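Putative glycosyltransferase (GalT1) (Streptococcus parasanguinis, PDB 4PHR) binds UDP through its GT-D-fold domain, the N-terminal part of a longer protein, and is probably a glycosyltransferase. Local coordinates at residues 19-24 with 136-141; 232-237 with 247-252; 241-246 with 251-256. One frame throughout, in Å; residues are numbered along the deposited sequence.

Contact 1. Residues 19-24 with 136-141; sequences ESLKYI and FESLKE
Leu-21 reaches from one helix into the side of another and meets Ser-138 and Leu-139 there, and these three residues make up the whole contact. Leu-21 contributes most of the surface. Its CD1 lies mainly against Ser-138, 3.5 Å from that residue's OG, with the serine CB just behind, and also nears CG of Leu-139; its CD2 meets CD2 of Leu-139 at 3.7 Å in a methyl-to-methyl contact. The two leucine side chains cross at about a right angle. In Ser-138 the hydroxyl lies anti to the backbone N (chi1 -179°), which carries OG across to the leucine, and OG also comes within 3.5 Å of Leu-21 CB. This is van der Waals contact between a hydroxyl and aliphatic carbons; the polar need of OG is met by a hydrogen bond to a residue close to these segments in sequence. The CA atoms of Leu-21 and Ser-138 come to 7.0 Å, and the side chains fill the space between the helices at this point. Ser-138 O accepts a hydrogen bond from Lys-25 NZ, a polar tie beside the leucine packing. Helix 17-27 thus packs on helix 132-140, with Ile-24 touching Leu-73 of strand 72-76 in the three-stranded parallel sheet and Leu-139 also touching Ile-229 of helix 229-238.

Contact 2. Residues 232-237 with 247-252; sequences EYEWYE and TNKHTA. With UDP (uridine-5'-diphosphate), chain B.
Lys-249 stretches from the loop to Glu-234 on the helix, and the two side chains approach from opposite directions. From CB the lysine chain starts with CG lodged between the backbone N and the carbonyl carbon (chi1 59°) and bends at CG-CD, which carries its end to the glutamate. CB, CG and CD make no close contact with the helix segment; CE comes to 3.9 Å from Glu-234 OE2, and NZ closes a salt bridge to the same oxygen at 3.2 Å. NZ arrives on the anti side of the carboxylate, 28° out of its plane. A salt bridge to Asp-230 holds NZ more strongly, with Val-160 O as well; Asn-162 is the stronger partner of OE2, which also accepts from a water linking it to Asn-248 ND2. Farther along the loop, Thr-251 CG2 approaches Trp-235 CZ2 to 3.4 Å, and Ala-252 O lies at the indole edge, 3.6 Å from CH2. Between Lys-249 and Thr-251, His-250 meets the UDP, whose O2' sits over the centre of the imidazole face, 3.5 Å above its plane. The contact therefore fastens the loop leading toward helix 266-271 onto helix 229-238, whose Tyr-236 packs against helix 132-140.

Contact 3. Residues 241-246 with 251-256; sequences TYKVKL and TAEFNY
Thr-251 OG1 accepts the backbone N-H of Leu-246 at 2.8 Å, with an N-H...O angle of 153°, at the start of a type II beta turn that ends at Phe-254. Thr-251, Glu-253 and Phe-254 of this turn meet the irregular chain of 241-246. The threonine hydroxyl also donates to a water that in turn donates to Leu-246 O, so one side-chain oxygen serves both backbone polar groups of that leucine, one directly and one through the water. The methyl CG2 of Thr-251, anti to the backbone N, lies 3.6 Å from Val-244 O. Ala-252 leads on to Glu-253, which has positive phi (77°), as the third position of a type II turn requires. The glutamate chain bends at chi2, and its OE1 receives NZ of the extended Lys-243 in a salt bridge of 2.9 Å. The ammonium comes from above the carboxylate plane, 52° out of it. Arg-121, a UDP-binding residue, is the stronger partner of OE1, so Lys-243 and Arg-121 share this oxygen. Phe-254 closes the turn through its N-H to Thr-251 O. Lys-245 crosses one face of its ring, and the lysine NZ goes on to the carbonyl of Glu-258. Lys-243 O meets the ring edge, in plane, 3.6 Å from CZ, while CB of Lys-245 makes a CH-pi contact over one face, 4.1 Å from the ring centroid.

How the contacts relate
Contacts 2 and 3 form one unit, their centres 7 Å apart and Thr-251 and Ala-252 common to both. Trp-235 joins them: its NE1 probably hydrogen-bonds to Val-244 O at 2.8 Å, and its CH2 packs on CG of Lys-243. Contact 1 lies about 20 Å, centre to centre, from contact 2, but other residues of segments 136-141 and 232-237 connect them, through a probable hydrogen bond of 2.8 Å between Lys-140 NZ and Tyr-233 OH and the Phe-136 ring against Tyr-233 and Tyr-236. Contact 3 does not touch contact 1. Contact 2 supplies His-250 to the UDP pocket, and Glu-253 of contact 3 has its side chain about 4 Å from the manganese ion. The Leu-139 side chain of contact 1 stays about 10 Å from UDP.

Contact 1. Residues 19-24 with 136-141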
loop_
_atom_site.group_PDB
_atom_site.type_symbol
_atom_site.label_atom_id
_atom_site.label_comp_id
_atom_site.label_asym_id
_atom_site.label_seq_id
_atom_site.Cartn_x
_atom_site.Cartn_y
_atom_site.Cartn_z
ATOM N N GLU A 19 -5.246 -3.787 14.576
ATOM C CA GLU A 19 -6.619 -4.249 14.463
ATOM C C GLU A 19 -6.934 -4.632 13.020
ATOM O O GLU A 19 -7.627 -5.618 12.769
ATOM C CB GLU A 19 -7.582 -3.170 14.960
ATOM C CG GLU A 19 -7.268 -2.659 16.366
ATOM C CD GLU A 19 -7.220 -3.766 17.410
ATOM O OE1 GLU A 19 -6.420 -3.646 18.364
ATOM O OE2 GLU A 19 -7.985 -4.746 17.286
ATOM N N SER A 20 -6.419 -3.849 12.071
ATOM C CA SER A 20 -6.564 -4.181 10.652
ATOM C C SER A 20 -5.941 -5.532 10.348
ATOM O O SER A 20 -6.514 -6.345 9.625
ATOM C CB SER A 20 -5.925 -3.114 9.759
ATOM O OG SER A 20 -6.765 -1.984 9.676
ATOM N N LEU A 21 -4.765 -5.766 10.907
ATOM C CA LEU A 21 -4.068 -7.024 10.671
ATOM C C LEU A 21 -4.835 -8.215 11.249
ATOM O O LEU A 21 -4.887 -9.285 10.638
ATOM C CB LEU A 21 -2.647 -6.956 11.224
ATOM C CG LEU A 21 -1.731 -6.050 10.391
ATOM C CD1 LEU A 21 -0.426 -5.755 11.123
ATOM C CD2 LEU A 21 -1.460 -6.653 9.004
ATOM N N LYS A 22 -5.448 -8.031 12.419
ATOM C CA LYS A 22 -6.240 -9.106 13.017
ATOM C C LYS A 22 -7.416 -9.436 12.114
ATOM O O LYS A 22 -7.764 -10.600 11.922
ATOM C CB LYS A 22 -6.744 -8.716 14.410
ATOM C CG LYS A 22 -5.657 -8.665 15.465
ATOM C CD LYS A 22 -6.154 -7.986 16.731
ATOM C CE LYS A 22 -5.077 -7.957 17.797
ATOM N NZ LYS A 22 -5.354 -6.921 18.832
ATOM N N TYR A 23 -8.023 -8.395 11.556
ATOM C CA TYR A 23 -9.127 -8.559 10.625
ATOM C C TYR A 23 -8.705 -9.356 9.389
ATOM O O TYR A 23 -9.386 -10.287 8.974
ATOM C CB TYR A 23 -9.660 -7.187 10.210
ATOM C CG TYR A 23 -10.847 -7.222 9.278
ATOM C CD1 TYR A 23 -10.708 -7.606 7.951
ATOM C CD2 TYR A 23 -12.107 -6.846 9.721
ATOM C CE1 TYR A 23 -11.785 -7.624 7.094
ATOM C CE2 TYR A 23 -13.193 -6.865 8.877
ATOM C CZ TYR A 23 -13.033 -7.254 7.566
ATOM O OH TYR A 23 -14.113 -7.267 6.719
ATOM N N ILE A 24 -7.587 -8.963 8.786
ATOM C CA ILE A 24 -7.111 -9.613 7.569
ATOM C C ILE A 24 -6.853 -11.101 7.799
ATOM O O ILE A 24 -7.242 -11.939 6.987
ATOM C CB ILE A 24 -5.838 -8.921 7.022
ATOM C CG1 ILE A 24 -6.140 -7.462 6.657
ATOM C CG2 ILE A 24 -5.287 -9.686 5.823
ATOM C CD1 ILE A 24 -4.909 -6.552 6.608
ATOM N N PHE A 136 5.478 -4.935 12.733
ATOM C CA PHE A 136 6.185 -5.689 11.694
ATOM C C PHE A 136 6.108 -7.188 11.932
ATOM O O PHE A 136 6.012 -7.963 10.986
ATOM C CB PHE A 136 7.638 -5.228 11.544
ATOM C CG PHE A 136 7.785 -3.948 10.769
ATOM C CD1 PHE A 136 7.466 -3.904 9.419
ATOM C CD2 PHE A 136 8.231 -2.791 11.386
ATOM C CE1 PHE A 136 7.593 -2.731 8.694
ATOM C CE2 PHE A 136 8.370 -1.615 10.669
ATOM C CZ PHE A 136 8.047 -1.582 9.322
ATOM N N GLU A 137 6.115 -7.595 13.199
ATOM C CA GLU A 137 5.966 -9.006 13.523
ATOM C C GLU A 137 4.590 -9.509 13.101
ATOM O O GLU A 137 4.461 -10.609 12.566
ATOM C CB GLU A 137 6.202 -9.260 15.015
ATOM C CG GLU A 137 7.619 -8.959 15.491
ATOM C CD GLU A 137 8.638 -9.985 15.022
ATOM O OE1 GLU A 137 8.684 -10.284 13.808
ATOM O OE2 GLU A 137 9.398 -10.495 15.875
ATOM N N SER A 138 3.559 -8.696 13.320
ATOM C CA SER A 138 2.218 -9.090 12.909
ATOM C C SER A 138 2.088 -9.142 11.391
ATOM O O SER A 138 1.472 -10.055 10.843
ATOM C CB SER A 138 1.159 -8.168 13.511
ATOM O OG SER A 138 -0.137 -8.574 13.113
ATOM N N LEU A 139 2.680 -8.166 10.713
ATOM C CA LEU A 139 2.710 -8.174 9.256
ATOM C C LEU A 139 3.360 -9.454 8.723
ATOM O O LEU A 139 2.819 -10.101 7.832
ATOM C CB LEU A 139 3.462 -6.952 8.724
ATOM C CG LEU A 139 2.649 -5.665 8.594
ATOM C CD1 LEU A 139 3.569 -4.454 8.507
ATOM C CD2 LEU A 139 1.728 -5.741 7.384
ATOM N N LYS A 140 4.519 -9.816 9.272
ATOM C CA LYS A 140 5.270 -10.969 8.775
ATOM C C LYS A 140 4.462 -12.260 8.892
ATOM O O LYS A 140 4.630 -13.178 8.091
ATOM C CB LYS A 140 6.602 -11.106 9.513
ATOM C CG LYS A 140 7.651 -10.078 9.100
ATOM C CD LYS A 140 8.860 -10.125 10.032
ATOM C CE LYS A 140 9.918 -9.119 9.610
ATOM N NZ LYS A 140 11.112 -9.145 10.504
ATOM N N GLU A 141 3.576 -12.324 9.880
ATOM C CA GLU A 141 2.741 -13.506 10.045
ATOM C C GLU A 141 1.799 -13.718 8.861
ATOM O O GLU A 141 1.303 -14.823 8.648
ATOM C CB GLU A 141 1.966 -13.465 11.369
ATOM C CG GLU A 141 2.849 -13.597 12.606
ATOM C CD GLU A 141 3.676 -14.877 12.618
ATOM O OE1 GLU A 141 3.202 -15.906 12.089
ATOM O OE2 GLU A 141 4.806 -14.857 13.153
#

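Contact 2. Residues 232-237 with 247-252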
loop_
_atom_site.group_PDB
_atom_site.type_symbol
_atom_site.label_atom_id
_atom_site.label_comp_id
_atom_site.label_asym_id
_atom_site.label_seq_id
_atom_site.Cartn_x
_atom_site.Cartn_y
_atom_site.Cartn_z
ATOM N N GLU A 232 9.638 1.435 4.739
ATOM C CA GLU A 232 9.360 1.555 6.167
ATOM C C GLU A 232 10.157 0.520 6.962
ATOM O O GLU A 232 10.712 0.821 8.028
ATOM C CB GLU A 232 7.860 1.426 6.420
ATOM C CG GLU A 232 7.069 2.640 5.918
ATOM C CD GLU A 232 6.835 3.682 7.003
ATOM O OE1 GLU A 232 7.335 3.501 8.135
ATOM O OE2 GLU A 232 6.141 4.686 6.729
ATOM N N TYR A 233 10.249 -0.697 6.438
ATOM C CA TYR A 233 11.003 -1.732 7.121
ATOM C C TYR A 233 12.491 -1.384 7.156
ATOM O O TYR A 233 13.151 -1.571 8.171
ATOM C CB TYR A 233 10.775 -3.102 6.474
ATOM C CG TYR A 233 11.359 -4.238 7.275
ATOM C CD1 TYR A 233 10.891 -4.520 8.552
ATOM C CD2 TYR A 233 12.391 -5.019 6.766
ATOM C CE1 TYR A 233 11.434 -5.560 9.301
ATOM C CE2 TYR A 233 12.935 -6.059 7.508
ATOM C CZ TYR A 233 12.445 -6.326 8.768
ATOM O OH TYR A 233 12.992 -7.357 9.509
ATOM N N GLU A 234 13.023 -0.870 6.051
ATOM C CA GLU A 234 14.433 -0.475 6.019
ATOM C C GLU A 234 14.705 0.645 7.023
ATOM O O GLU A 234 15.698 0.619 7.750
ATOM C CB GLU A 234 14.838 -0.018 4.613
ATOM C CG GLU A 234 14.865 -1.124 3.571
ATOM C CD GLU A 234 16.216 -1.774 3.431
ATOM O OE1 GLU A 234 17.164 -1.334 4.110
ATOM O OE2 GLU A 234 16.323 -2.726 2.634
ATOM N N TRP A 235 13.814 1.633 7.076
ATOM C CA TRP A 235 13.977 2.724 8.037
ATOM C C TRP A 235 13.926 2.193 9.476
ATOM O O TRP A 235 14.724 2.589 10.329
ATOM C CB TRP A 235 12.897 3.783 7.820
ATOM C CG TRP A 235 13.089 4.606 6.592
ATOM C CD1 TRP A 235 14.278 4.955 6.015
ATOM C CD2 TRP A 235 12.063 5.205 5.788
ATOM N NE1 TRP A 235 14.055 5.738 4.911
ATOM C CE2 TRP A 235 12.704 5.900 4.744
ATOM C CE3 TRP A 235 10.663 5.212 5.842
ATOM C CZ2 TRP A 235 11.999 6.595 3.766
ATOM C CZ3 TRP A 235 9.961 5.908 4.868
ATOM C CH2 TRP A 235 10.633 6.593 3.845
ATOM N N TYR A 236 12.985 1.291 9.732
ATOM C CA TYR A 236 12.848 0.659 11.038
ATOM C C TYR A 236 14.120 -0.111 11.439
ATOM O O TYR A 236 14.601 0.006 12.572
ATOM C CB TYR A 236 11.615 -0.253 11.050
ATOM C CG TYR A 236 11.616 -1.312 12.122
ATOM C CD1 TYR A 236 11.961 -2.626 11.826
ATOM C CD2 TYR A 236 11.272 -1.002 13.433
ATOM C CE1 TYR A 236 11.967 -3.599 12.807
ATOM C CE2 TYR A 236 11.276 -1.970 14.421
ATOM C CZ TYR A 236 11.623 -3.267 14.100
ATOM O OH TYR A 236 11.624 -4.238 15.077
ATOM N N GLU A 237 14.688 -0.874 10.508
ATOM C CA GLU A 237 15.846 -1.711 10.819
ATOM C C GLU A 237 17.082 -0.871 11.113
ATOM O O GLU A 237 17.979 -1.305 11.846
ATOM C CB GLU A 237 16.144 -2.686 9.676
ATOM C CG GLU A 237 15.114 -3.782 9.490
ATOM C CD GLU A 237 15.283 -4.921 10.471
ATOM O OE1 GLU A 237 15.898 -5.944 10.099
ATOM O OE2 GLU A 237 14.801 -4.799 11.613
ATOM N N THR A 247 19.934 3.814 -1.246
ATOM C CA THR A 247 20.729 4.025 -2.443
ATOM C C THR A 247 20.434 2.974 -3.505
ATOM O O THR A 247 20.596 3.228 -4.702
ATOM C CB THR A 247 22.231 4.039 -2.112
ATOM O OG1 THR A 247 22.650 2.724 -1.728
ATOM C CG2 THR A 247 22.499 5.006 -0.968
ATOM N N ASN A 248 19.990 1.803 -3.066
ATOM C CA ASN A 248 19.965 0.631 -3.929
ATOM C C ASN A 248 18.597 0.294 -4.509
ATOM O O ASN A 248 18.446 -0.693 -5.223
ATOM C CB ASN A 248 20.552 -0.580 -3.186
ATOM C CG ASN A 248 19.779 -0.926 -1.912
ATOM O OD1 ASN A 248 19.242 -0.048 -1.235
ATOM N ND2 ASN A 248 19.722 -2.213 -1.585
ATOM N N LYS A 249 17.599 1.116 -4.208
ATOM C CA LYS A 249 16.243 0.843 -4.648
ATOM C C LYS A 249 15.406 2.095 -4.472
ATOM O O LYS A 249 15.881 3.095 -3.942
ATOM C CB LYS A 249 15.640 -0.303 -3.835
ATOM C CG LYS A 249 15.604 -0.031 -2.345
ATOM C CD LYS A 249 14.828 -1.086 -1.570
ATOM C CE LYS A 249 15.721 -2.228 -1.139
ATOM N NZ LYS A 249 15.005 -3.175 -0.232
ATOM N N HIS A 250 14.160 2.028 -4.918
ATOM C CA HIS A 250 13.179 3.084 -4.684
ATOM C C HIS A 250 13.019 3.383 -3.191
ATOM O O HIS A 250 13.009 2.466 -2.377
ATOM C CB HIS A 250 11.833 2.614 -5.250
ATOM C CG HIS A 250 10.678 3.497 -4.897
ATOM N ND1 HIS A 250 10.439 4.695 -5.534
ATOM C CD2 HIS A 250 9.693 3.352 -3.982
ATOM C CE1 HIS A 250 9.352 5.248 -5.027
ATOM N NE2 HIS A 250 8.883 4.455 -4.081
ATOM N N THR A 251 12.876 4.658 -2.843
ATOM C CA THR A 251 12.550 5.047 -1.475
ATOM C C THR A 251 11.239 5.824 -1.428
ATOM O O THR A 251 11.059 6.779 -2.175
ATOM C CB THR A 251 13.631 5.958 -0.855
ATOM O OG1 THR A 251 14.922 5.355 -0.986
ATOM C CG2 THR A 251 13.345 6.163 0.619
ATOM N N ALA A 252 10.342 5.427 -0.524
ATOM C CA ALA A 252 9.097 6.161 -0.289
ATOM C C ALA A 252 9.365 7.652 -0.107
ATOM O O ALA A 252 10.289 8.037 0.610
ATOM C CB ALA A 252 8.387 5.614 0.943
HETATM N N1 UDP B . 4.964 1.720 -8.004
HETATM C C2 UDP B . 5.368 1.095 -9.158
HETATM N N3 UDP B . 4.810 1.453 -10.362
HETATM C C4 UDP B . 3.843 2.428 -10.423
HETATM C C5 UDP B . 3.426 3.063 -9.253
HETATM C C6 UDP B . 4.112 2.785 -8.076
HETATM O O2 UDP B . 6.247 0.234 -9.129
HETATM O O4 UDP B . 3.352 2.694 -11.525
HETATM C "C1'" UDP B . 5.517 1.261 -6.721
HETATM C "C2'" UDP B . 6.558 2.091 -6.017
HETATM O "O2'" UDP B . 7.836 1.862 -6.572
HETATM C "C3'" UDP B . 6.439 1.551 -4.609
HETATM C "C4'" UDP B . 4.956 1.243 -4.487
HETATM O "O4'" UDP B . 4.431 1.235 -5.817
HETATM O "O3'" UDP B . 7.160 0.344 -4.492
HETATM C "C5'" UDP B . 4.229 2.268 -3.626
HETATM O "O5'" UDP B . 2.841 1.958 -3.626
HETATM P PA UDP B . 1.761 2.860 -2.844
HETATM O O1A UDP B . 1.687 4.194 -3.471
HETATM O O2A UDP B . 0.507 2.071 -2.825
HETATM O O3A UDP B . 2.447 2.988 -1.382
HETATM P PB UDP B . 1.934 3.606 0.036
HETATM O O1B UDP B . 2.661 4.899 0.194
HETATM O O2B UDP B . 2.373 2.596 1.028
HETATM O O3B UDP B . 0.451 3.802 -0.025
HETATM O O HOH W 1 18.421 -3.455 1.013
#

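Contact 3. Residues 241-246 with 251-256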
loop_
_atom_site.group_PDB
_atom_site.type_symbol
_atom_site.label_atom_id
_atom_site.label_comp_id
_atom_site.label_asym_id
_atom_site.label_seq_id
_atom_site.Cartn_x
_atom_site.Cartn_y
_atom_site.Cartn_z
ATOM N N THR A 241 15.347 8.218 12.069
ATOM C CA THR A 241 14.470 9.194 12.700
ATOM C C THR A 241 13.819 10.094 11.656
ATOM O O THR A 241 12.857 10.807 11.947
ATOM C CB THR A 241 15.230 10.048 13.727
ATOM O OG1 THR A 241 16.391 10.615 13.109
ATOM C CG2 THR A 241 15.669 9.189 14.903
ATOM N N TYR A 242 14.351 10.053 10.437
ATOM C CA TYR A 242 13.802 10.816 9.324
ATOM C C TYR A 242 13.841 9.957 8.068
ATOM O O TYR A 242 14.462 8.901 8.064
ATOM C CB TYR A 242 14.597 12.110 9.117
ATOM C CG TYR A 242 15.990 11.906 8.554
ATOM C CD1 TYR A 242 17.058 11.584 9.384
ATOM C CD2 TYR A 242 16.238 12.046 7.194
ATOM C CE1 TYR A 242 18.334 11.402 8.873
ATOM C CE2 TYR A 242 17.509 11.865 6.674
ATOM C CZ TYR A 242 18.552 11.543 7.518
ATOM O OH TYR A 242 19.817 11.363 7.004
ATOM N N LYS A 243 13.180 10.409 7.006
ATOM C CA LYS A 243 13.120 9.650 5.759
ATOM C C LYS A 243 14.429 9.703 4.977
ATOM O O LYS A 243 14.635 10.586 4.143
ATOM C CB LYS A 243 11.951 10.130 4.895
ATOM C CG LYS A 243 10.600 9.855 5.527
ATOM C CD LYS A 243 9.456 10.307 4.644
ATOM C CE LYS A 243 8.141 10.242 5.401
ATOM N NZ LYS A 243 6.997 10.740 4.589
ATOM N N VAL A 244 15.307 8.746 5.251
ATOM C CA VAL A 244 16.620 8.711 4.626
ATOM C C VAL A 244 16.562 8.001 3.277
ATOM O O VAL A 244 15.854 7.013 3.107
ATOM C CB VAL A 244 17.668 8.042 5.548
ATOM C CG1 VAL A 244 17.231 6.644 5.926
ATOM C CG2 VAL A 244 19.039 8.019 4.891
ATOM N N LYS A 245 17.297 8.523 2.308
ATOM C CA LYS A 245 17.284 7.943 0.980
ATOM C C LYS A 245 18.015 6.605 0.990
ATOM O O LYS A 245 19.123 6.492 1.513
ATOM C CB LYS A 245 17.949 8.891 -0.017
ATOM C CG LYS A 245 17.774 8.472 -1.462
ATOM C CD LYS A 245 18.547 9.387 -2.387
ATOM C CE LYS A 245 18.307 9.026 -3.843
ATOM N NZ LYS A 245 16.877 9.204 -4.225
ATOM N N LEU A 246 17.379 5.585 0.427
ATOM C CA LEU A 246 18.045 4.317 0.206
ATOM C C LEU A 246 18.768 4.425 -1.136
ATOM O O LEU A 246 18.284 5.072 -2.062
ATOM C CB LEU A 246 17.026 3.177 0.221
ATOM C CG LEU A 246 16.079 3.255 1.428
ATOM C CD1 LEU A 246 14.948 2.243 1.336
ATOM C CD2 LEU A 246 16.839 3.104 2.741
ATOM N N THR A 251 12.876 4.658 -2.843
ATOM C CA THR A 251 12.550 5.047 -1.475
ATOM C C THR A 251 11.239 5.824 -1.428
ATOM O O THR A 251 11.059 6.779 -2.175
ATOM C CB THR A 251 13.631 5.958 -0.855
ATOM O OG1 THR A 251 14.922 5.355 -0.986
ATOM C CG2 THR A 251 13.345 6.163 0.619
ATOM N N ALA A 252 10.342 5.427 -0.524
ATOM C CA ALA A 252 9.097 6.161 -0.289
ATOM C C ALA A 252 9.365 7.652 -0.107
ATOM O O ALA A 252 10.289 8.037 0.610
ATOM C CB ALA A 252 8.387 5.614 0.943
ATOM N N GLU A 253 8.543 8.470 -0.759
ATOM C CA GLU A 253 8.553 9.938 -0.656
ATOM C C GLU A 253 9.669 10.628 -1.431
ATOM O O GLU A 253 9.751 11.856 -1.469
ATOM C CB GLU A 253 8.492 10.418 0.797
ATOM C CG GLU A 253 7.077 10.391 1.392
ATOM C CD GLU A 253 6.647 9.014 1.855
ATOM O OE1 GLU A 253 7.258 8.491 2.807
ATOM O OE2 GLU A 253 5.694 8.454 1.274
ATOM N N PHE A 254 10.520 9.833 -2.062
ATOM C CA PHE A 254 11.445 10.357 -3.055
ATOM C C PHE A 254 10.800 10.083 -4.398
ATOM O O PHE A 254 10.801 8.951 -4.883
ATOM C CB PHE A 254 12.811 9.694 -2.919
ATOM C CG PHE A 254 13.555 10.119 -1.689
ATOM C CD1 PHE A 254 13.218 9.610 -0.446
ATOM C CD2 PHE A 254 14.578 11.042 -1.772
ATOM C CE1 PHE A 254 13.890 10.007 0.684
ATOM C CE2 PHE A 254 15.259 11.443 -0.646
ATOM C CZ PHE A 254 14.916 10.928 0.585
ATOM N N ASN A 255 10.244 11.138 -4.990
ATOM C CA ASN A 255 9.180 11.002 -5.984
ATOM C C ASN A 255 9.582 10.959 -7.453
ATOM O O ASN A 255 8.732 11.145 -8.326
ATOM C CB ASN A 255 8.129 12.099 -5.767
ATOM C CG ASN A 255 7.260 11.835 -4.555
ATOM O OD1 ASN A 255 6.996 10.681 -4.207
ATOM N ND2 ASN A 255 6.812 12.902 -3.900
ATOM N N TYR A 256 10.857 10.701 -7.729
ATOM C CA TYR A 256 11.335 10.668 -9.107
ATOM C C TYR A 256 12.241 9.472 -9.411
ATOM O O TYR A 256 12.706 9.314 -10.539
ATOM C CB TYR A 256 12.054 11.979 -9.438
ATOM C CG TYR A 256 11.249 13.209 -9.078
ATOM C CD1 TYR A 256 10.242 13.671 -9.915
ATOM C CD2 TYR A 256 11.490 13.903 -7.898
ATOM C CE1 TYR A 256 9.502 14.788 -9.591
ATOM C CE2 TYR A 256 10.754 15.025 -7.566
ATOM C CZ TYR A 256 9.760 15.461 -8.416
ATOM O OH TYR A 256 9.020 16.578 -8.097
HETATM O O HOH W 2 16.195 5.712 -3.379
#